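Local coordinates for CRISPR-associated protein, Cse1 family (Acidimicrobium ferrooxidans, PDB 4H3T) that probably serves as the large Cse1 subunit of a type I-E CRISPR Cascade complex, which recognises invading DNA in bacterial immunity, at residues L61-D74 with N217-E231. The protein carries 1 engineered substitution. Numbering follows the deposited sequence.
Sequences LALAYRILRGPKDD and NLVPWQYRNLIRGGE
Leu218 lays its CD2 methyl over the centre of one face of the Tyr65 ring, 3.5 Å from the centroid. Its CD1 branch reaches Ala64 CB and Leu68 CD1, while Leu61 CD2 packs on Leu218 CG. With CG anti to the carbonyl carbon (chi1 -79°), the Tyr65 ring reaches from helix 52-68 to the loop. There Tyr65 OH donates to Val219 O at 2.8 Å, with the donor tilted 23° from the carbonyl plane. A water donates to the same hydroxyl and to Asn217 O. This buried tyrosine ties the end of the helix to the long loop that follows helix 210-217. A type I beta turn from Pro220 to Tyr223 carries Trp221 and Gln222. The five-membered ring of Trp221 lies offset from the Tyr65 ring, with the planes 24° apart and little overlap. One indole face meets Gly70 CA and Pro71 O; the opposite face is covered by Gly229 and Gly230 of its own loop. Backbone hydrogen bonds from Trp221 N to the O of cis-linked Pro71 (3.2 Å) and from Gln222 N to Lys72 O (2.9 Å) join this turn to the loop after helix 52-68. Farther along, Tyr223 OH donates to the syn lone pair of Asp74 OD1 at 2.7 Å, and Phe348 meets the Tyr223 ring edge-to-face.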
loop_
_atom_site.group_PDB
_atom_site.type_symbol
_atom_site.label_atom_id
_atom_site.label_comp_id
_atom_site.label_asym_id
_atom_site.label_seq_id
_atom_site.Cartn_x
_atom_site.Cartn_y
_atom_site.Cartn_z
ATOM N N LEU A 61 -13.249 -3.806 -7.147
ATOM C CA LEU A 61 -12.935 -5.181 -7.616
ATOM C C LEU A 61 -13.990 -6.199 -7.153
ATOM O O LEU A 61 -14.336 -7.085 -7.899
ATOM C CB LEU A 61 -11.582 -5.602 -7.085
ATOM C CG LEU A 61 -10.356 -4.953 -7.759
ATOM C CD1 LEU A 61 -9.082 -5.196 -6.908
ATOM C CD2 LEU A 61 -10.177 -5.449 -9.203
ATOM N N ALA A 62 -14.475 -6.095 -5.888
ATOM C CA ALA A 62 -15.537 -6.976 -5.431
ATOM C C ALA A 62 -16.753 -6.810 -6.328
ATOM O O ALA A 62 -17.425 -7.788 -6.668
ATOM C CB ALA A 62 -15.898 -6.663 -3.991
ATOM N N LEU A 63 -17.066 -5.564 -6.677
ATOM C CA LEU A 63 -18.218 -5.272 -7.573
ATOM C C LEU A 63 -17.978 -5.866 -8.992
ATOM O O LEU A 63 -18.888 -6.469 -9.569
ATOM C CB LEU A 63 -18.256 -3.767 -7.605
ATOM C CG LEU A 63 -19.470 -2.928 -7.873
ATOM C CD1 LEU A 63 -20.839 -3.677 -7.649
ATOM C CD2 LEU A 63 -19.344 -1.691 -7.003
ATOM N N ALA A 64 -16.724 -5.776 -9.514
ATOM C CA ALA A 64 -16.381 -6.348 -10.827
ATOM C C ALA A 64 -16.615 -7.853 -10.877
ATOM O O ALA A 64 -17.260 -8.310 -11.821
ATOM C CB ALA A 64 -14.950 -6.036 -11.195
ATOM N N TYR A 65 -16.152 -8.623 -9.853
ATOM C CA TYR A 65 -16.382 -10.079 -9.841
ATOM C C TYR A 65 -17.873 -10.430 -9.890
ATOM O O TYR A 65 -18.281 -11.433 -10.525
ATOM C CB TYR A 65 -15.754 -10.712 -8.591
ATOM C CG TYR A 65 -14.276 -10.927 -8.682
ATOM C CD1 TYR A 65 -13.743 -11.910 -9.520
ATOM C CD2 TYR A 65 -13.411 -10.287 -7.796
ATOM C CE1 TYR A 65 -12.380 -12.217 -9.504
ATOM C CE2 TYR A 65 -12.065 -10.586 -7.761
ATOM C CZ TYR A 65 -11.541 -11.549 -8.621
ATOM O OH TYR A 65 -10.171 -11.774 -8.597
ATOM N N ARG A 66 -18.706 -9.602 -9.232
ATOM C CA ARG A 66 -20.158 -9.843 -9.190
ATOM C C ARG A 66 -20.817 -9.412 -10.478
ATOM O O ARG A 66 -21.733 -10.121 -10.946
ATOM C CB ARG A 66 -20.827 -9.148 -7.985
ATOM C CG ARG A 66 -20.345 -9.598 -6.593
ATOM C CD ARG A 66 -20.533 -11.107 -6.411
ATOM N NE ARG A 66 -21.957 -11.437 -6.366
ATOM C CZ ARG A 66 -22.484 -12.648 -6.530
ATOM N NH1 ARG A 66 -21.707 -13.690 -6.829
ATOM N NH2 ARG A 66 -23.785 -12.832 -6.389
ATOM N N ILE A 67 -20.411 -8.256 -11.051
ATOM C CA ILE A 67 -21.019 -7.815 -12.323
ATOM C C ILE A 67 -20.616 -8.792 -13.436
ATOM O O ILE A 67 -21.431 -9.156 -14.260
ATOM C CB ILE A 67 -20.591 -6.365 -12.682
ATOM C CG1 ILE A 67 -21.261 -5.318 -11.772
ATOM C CG2 ILE A 67 -20.887 -6.066 -14.148
ATOM C CD1 ILE A 67 -20.543 -3.959 -11.743
ATOM N N LEU A 68 -19.331 -9.141 -13.519
ATOM C CA LEU A 68 -18.864 -9.995 -14.608
ATOM C C LEU A 68 -19.157 -11.494 -14.366
ATOM O O LEU A 68 -18.981 -12.311 -15.289
ATOM C CB LEU A 68 -17.337 -9.750 -14.747
ATOM C CG LEU A 68 -16.956 -8.275 -15.085
ATOM C CD1 LEU A 68 -15.449 -8.078 -14.990
ATOM C CD2 LEU A 68 -17.411 -7.864 -16.466
ATOM N N ARG A 69 -19.540 -11.885 -13.122
ATOM C CA ARG A 69 -19.782 -13.282 -12.752
ATOM C C ARG A 69 -18.530 -14.053 -13.123
ATOM O O ARG A 69 -18.564 -15.138 -13.636
ATOM C CB ARG A 69 -21.055 -13.824 -13.427
ATOM C CG ARG A 69 -22.243 -12.965 -12.987
ATOM C CD ARG A 69 -23.612 -13.474 -13.390
ATOM N NE ARG A 69 -23.868 -14.836 -12.912
ATOM C CZ ARG A 69 -24.177 -15.191 -11.659
ATOM N NH1 ARG A 69 -24.392 -16.469 -11.360
ATOM N NH2 ARG A 69 -24.255 -14.271 -10.693
ATOM N N GLY A 70 -17.408 -13.498 -12.763
ATOM C CA GLY A 70 -16.138 -14.076 -13.138
ATOM C C GLY A 70 -15.109 -12.977 -13.112
ATOM O O GLY A 70 -15.359 -11.933 -12.518
ATOM N N PRO A 71 -13.907 -13.219 -13.658
ATOM C CA PRO A 71 -13.515 -14.384 -14.500
ATOM C C PRO A 71 -13.230 -15.648 -13.690
ATOM O O PRO A 71 -12.540 -15.629 -12.676
ATOM C CB PRO A 71 -12.259 -13.873 -15.206
ATOM C CG PRO A 71 -11.642 -12.905 -14.220
ATOM C CD PRO A 71 -12.847 -12.186 -13.642
ATOM N N LYS A 72 -13.764 -16.758 -14.137
ATOM C CA LYS A 72 -13.531 -18.026 -13.453
ATOM C C LYS A 72 -12.199 -18.613 -13.851
ATOM O O LYS A 72 -11.646 -19.414 -13.096
ATOM C CB LYS A 72 -14.662 -19.051 -13.775
ATOM C CG LYS A 72 -14.521 -19.816 -15.032
ATOM C CD LYS A 72 -15.743 -20.701 -15.209
ATOM C CE LYS A 72 -15.634 -21.597 -16.411
ATOM N NZ LYS A 72 -16.772 -22.557 -16.443
ATOM N N ASP A 73 -11.723 -18.287 -15.064
ATOM C CA ASP A 73 -10.538 -18.941 -15.637
ATOM C C ASP A 73 -9.817 -18.018 -16.612
ATOM O O ASP A 73 -10.251 -16.879 -16.835
ATOM C CB ASP A 73 -10.942 -20.258 -16.338
ATOM C CG ASP A 73 -11.988 -20.150 -17.447
ATOM O OD1 ASP A 73 -12.261 -19.032 -17.895
ATOM O OD2 ASP A 73 -12.569 -21.178 -17.806
ATOM N N ASP A 74 -8.708 -18.516 -17.164
ATOM C CA ASP A 74 -7.881 -17.766 -18.101
ATOM C C ASP A 74 -8.616 -17.427 -19.382
ATOM O O ASP A 74 -8.356 -16.357 -19.911
ATOM C CB ASP A 74 -6.587 -18.516 -18.455
ATOM C CG ASP A 74 -5.639 -18.594 -17.275
ATOM O OD1 ASP A 74 -5.327 -17.536 -16.700
ATOM O OD2 ASP A 74 -5.194 -19.703 -16.948
ATOM N N ASN A 217 -5.897 -6.911 -11.667
ATOM C CA ASN A 217 -6.207 -7.309 -10.295
ATOM C C ASN A 217 -7.295 -8.382 -10.191
ATOM O O ASN A 217 -7.493 -8.931 -9.082
ATOM C CB ASN A 217 -6.615 -6.084 -9.466
ATOM C CG ASN A 217 -5.455 -5.263 -9.062
ATOM O OD1 ASN A 217 -4.841 -5.577 -8.078
ATOM N ND2 ASN A 217 -5.071 -4.267 -9.849
ATOM N N LEU A 218 -8.002 -8.653 -11.290
ATOM C CA LEU A 218 -9.072 -9.640 -11.322
ATOM C C LEU A 218 -8.482 -10.991 -11.615
ATOM O O LEU A 218 -8.724 -11.597 -12.631
ATOM C CB LEU A 218 -10.173 -9.269 -12.296
ATOM C CG LEU A 218 -11.066 -8.112 -11.826
ATOM C CD1 LEU A 218 -11.805 -7.544 -13.041
ATOM C CD2 LEU A 218 -11.982 -8.539 -10.719
ATOM N N VAL A 219 -7.800 -11.521 -10.608
ATOM C CA VAL A 219 -7.208 -12.826 -10.710
ATOM C C VAL A 219 -8.359 -13.874 -10.929
ATOM O O VAL A 219 -9.316 -13.932 -10.104
ATOM C CB VAL A 219 -6.380 -13.182 -9.442
ATOM C CG1 VAL A 219 -5.712 -14.545 -9.610
ATOM C CG2 VAL A 219 -5.353 -12.093 -9.090
ATOM N N PRO A 220 -8.258 -14.733 -11.948
ATOM C CA PRO A 220 -9.320 -15.722 -12.141
ATOM C C PRO A 220 -9.416 -16.707 -10.967
ATOM O O PRO A 220 -8.394 -17.038 -10.344
ATOM C CB PRO A 220 -8.924 -16.397 -13.453
ATOM C CG PRO A 220 -8.264 -15.329 -14.212
ATOM C CD PRO A 220 -7.380 -14.708 -13.123
ATOM N N TRP A 221 -10.662 -17.162 -10.664
ATOM C CA TRP A 221 -10.944 -18.071 -9.543
ATOM C C TRP A 221 -10.162 -19.400 -9.657
ATOM O O TRP A 221 -9.842 -20.003 -8.642
ATOM C CB TRP A 221 -12.443 -18.373 -9.476
ATOM C CG TRP A 221 -13.307 -17.178 -9.248
ATOM C CD1 TRP A 221 -12.956 -15.988 -8.675
ATOM C CD2 TRP A 221 -14.664 -17.040 -9.666
ATOM N NE1 TRP A 221 -14.022 -15.127 -8.689
ATOM C CE2 TRP A 221 -15.110 -15.778 -9.213
ATOM C CE3 TRP A 221 -15.583 -17.905 -10.282
ATOM C CZ2 TRP A 221 -16.398 -15.329 -9.448
ATOM C CZ3 TRP A 221 -16.870 -17.454 -10.506
ATOM C CH2 TRP A 221 -17.246 -16.159 -10.138
ATOM N N GLN A 222 -9.816 -19.823 -10.882
ATOM C CA GLN A 222 -9.035 -21.034 -11.132
ATOM C C GLN A 222 -7.643 -20.979 -10.479
ATOM O O GLN A 222 -7.081 -22.017 -10.190
ATOM C CB GLN A 222 -8.900 -21.223 -12.651
ATOM C CG GLN A 222 -8.363 -22.523 -13.157
ATOM C CD GLN A 222 -8.125 -22.481 -14.675
ATOM O OE1 GLN A 222 -8.047 -21.416 -15.332
ATOM N NE2 GLN A 222 -7.816 -23.624 -15.231
ATOM N N TYR A 223 -7.095 -19.785 -10.189
ATOM C CA TYR A 223 -5.817 -19.678 -9.480
ATOM C C TYR A 223 -6.005 -19.910 -7.977
ATOM O O TYR A 223 -5.874 -18.976 -7.179
ATOM C CB TYR A 223 -5.180 -18.300 -9.710
ATOM C CG TYR A 223 -4.672 -18.092 -11.118
ATOM C CD1 TYR A 223 -3.353 -18.378 -11.452
ATOM C CD2 TYR A 223 -5.510 -17.626 -12.119
ATOM C CE1 TYR A 223 -2.896 -18.255 -12.765
ATOM C CE2 TYR A 223 -5.065 -17.499 -13.437
ATOM C CZ TYR A 223 -3.723 -17.697 -13.728
ATOM O OH TYR A 223 -3.243 -17.528 -15.002
ATOM N N ARG A 224 -6.312 -21.137 -7.587
ATOM C CA ARG A 224 -6.595 -21.480 -6.183
ATOM C C ARG A 224 -5.367 -21.286 -5.282
ATOM O O ARG A 224 -5.506 -21.125 -4.080
ATOM C CB ARG A 224 -7.107 -22.914 -6.063
ATOM C CG ARG A 224 -8.458 -23.170 -6.753
ATOM C CD ARG A 224 -9.574 -23.416 -5.753
ATOM N NE ARG A 224 -9.185 -24.383 -4.714
ATOM C CZ ARG A 224 -9.658 -24.422 -3.466
ATOM N NH1 ARG A 224 -10.591 -23.554 -3.066
ATOM N NH2 ARG A 224 -9.207 -25.332 -2.608
ATOM N N ASN A 225 -4.190 -21.288 -5.865
ATOM C CA ASN A 225 -2.935 -20.980 -5.158
ATOM C C ASN A 225 -2.742 -19.518 -4.865
ATOM O O ASN A 225 -1.909 -19.181 -4.022
ATOM C CB ASN A 225 -1.720 -21.449 -5.993
ATOM C CG ASN A 225 -1.728 -20.960 -7.471
ATOM O OD1 ASN A 225 -2.782 -21.004 -8.180
ATOM N ND2 ASN A 225 -0.555 -20.521 -7.999
ATOM N N LEU A 226 -3.455 -18.625 -5.598
ATOM C CA LEU A 226 -3.323 -17.185 -5.485
ATOM C C LEU A 226 -4.492 -16.483 -4.797
ATOM O O LEU A 226 -4.286 -15.408 -4.216
ATOM C CB LEU A 226 -3.156 -16.621 -6.893
ATOM C CG LEU A 226 -2.022 -17.191 -7.741
ATOM C CD1 LEU A 226 -1.894 -16.367 -9.034
ATOM C CD2 LEU A 226 -0.628 -17.282 -6.940
ATOM N N ILE A 227 -5.726 -16.975 -4.964
ATOM C CA ILE A 227 -6.922 -16.371 -4.345
ATOM C C ILE A 227 -7.955 -17.417 -3.980
ATOM O O ILE A 227 -7.877 -18.534 -4.453
ATOM C CB ILE A 227 -7.623 -15.360 -5.305
ATOM C CG1 ILE A 227 -8.110 -16.015 -6.664
ATOM C CG2 ILE A 227 -6.828 -14.207 -5.588
ATOM C CD1 ILE A 227 -9.395 -15.276 -7.181
ATOM N N ARG A 228 -9.003 -16.985 -3.256
ATOM C CA ARG A 228 -10.250 -17.733 -3.049
ATOM C C ARG A 228 -11.372 -16.859 -3.579
ATOM O O ARG A 228 -11.570 -15.707 -3.124
ATOM C CB ARG A 228 -10.524 -18.115 -1.588
ATOM C CG ARG A 228 -9.599 -19.099 -0.950
ATOM C CD ARG A 228 -10.003 -20.545 -1.225
ATOM N NE ARG A 228 -8.994 -21.488 -0.733
ATOM C CZ ARG A 228 -7.819 -21.700 -1.311
ATOM N NH1 ARG A 228 -7.486 -21.047 -2.419
ATOM N NH2 ARG A 228 -6.957 -22.565 -0.779
ATOM N N GLY A 229 -12.098 -17.391 -4.537
ATOM C CA GLY A 229 -13.248 -16.717 -5.139
ATOM C C GLY A 229 -14.137 -17.720 -5.806
ATOM O O GLY A 229 -13.703 -18.843 -6.018
ATOM N N GLY A 230 -15.365 -17.337 -6.106
ATOM C CA GLY A 230 -16.323 -18.243 -6.745
ATOM C C GLY A 230 -17.707 -17.660 -6.764
ATOM O O GLY A 230 -17.956 -16.613 -6.186
ATOM N N GLU A 231 -18.635 -18.356 -7.366
ATOM C CA GLU A 231 -20.045 -17.935 -7.463
ATOM C C GLU A 231 -20.714 -17.651 -6.141
ATOM O O GLU A 231 -21.525 -16.727 -6.086
ATOM C CB GLU A 231 -20.872 -19.032 -8.209
ATOM C CG GLU A 231 -20.618 -19.006 -9.700
ATOM C CD GLU A 231 -21.631 -19.839 -10.464
ATOM O OE1 GLU A 231 -21.965 -20.945 -9.979
ATOM O OE2 GLU A 231 -22.149 -19.359 -11.499
HETATM O O HOH W 1 -8.560 -10.132 -7.001
#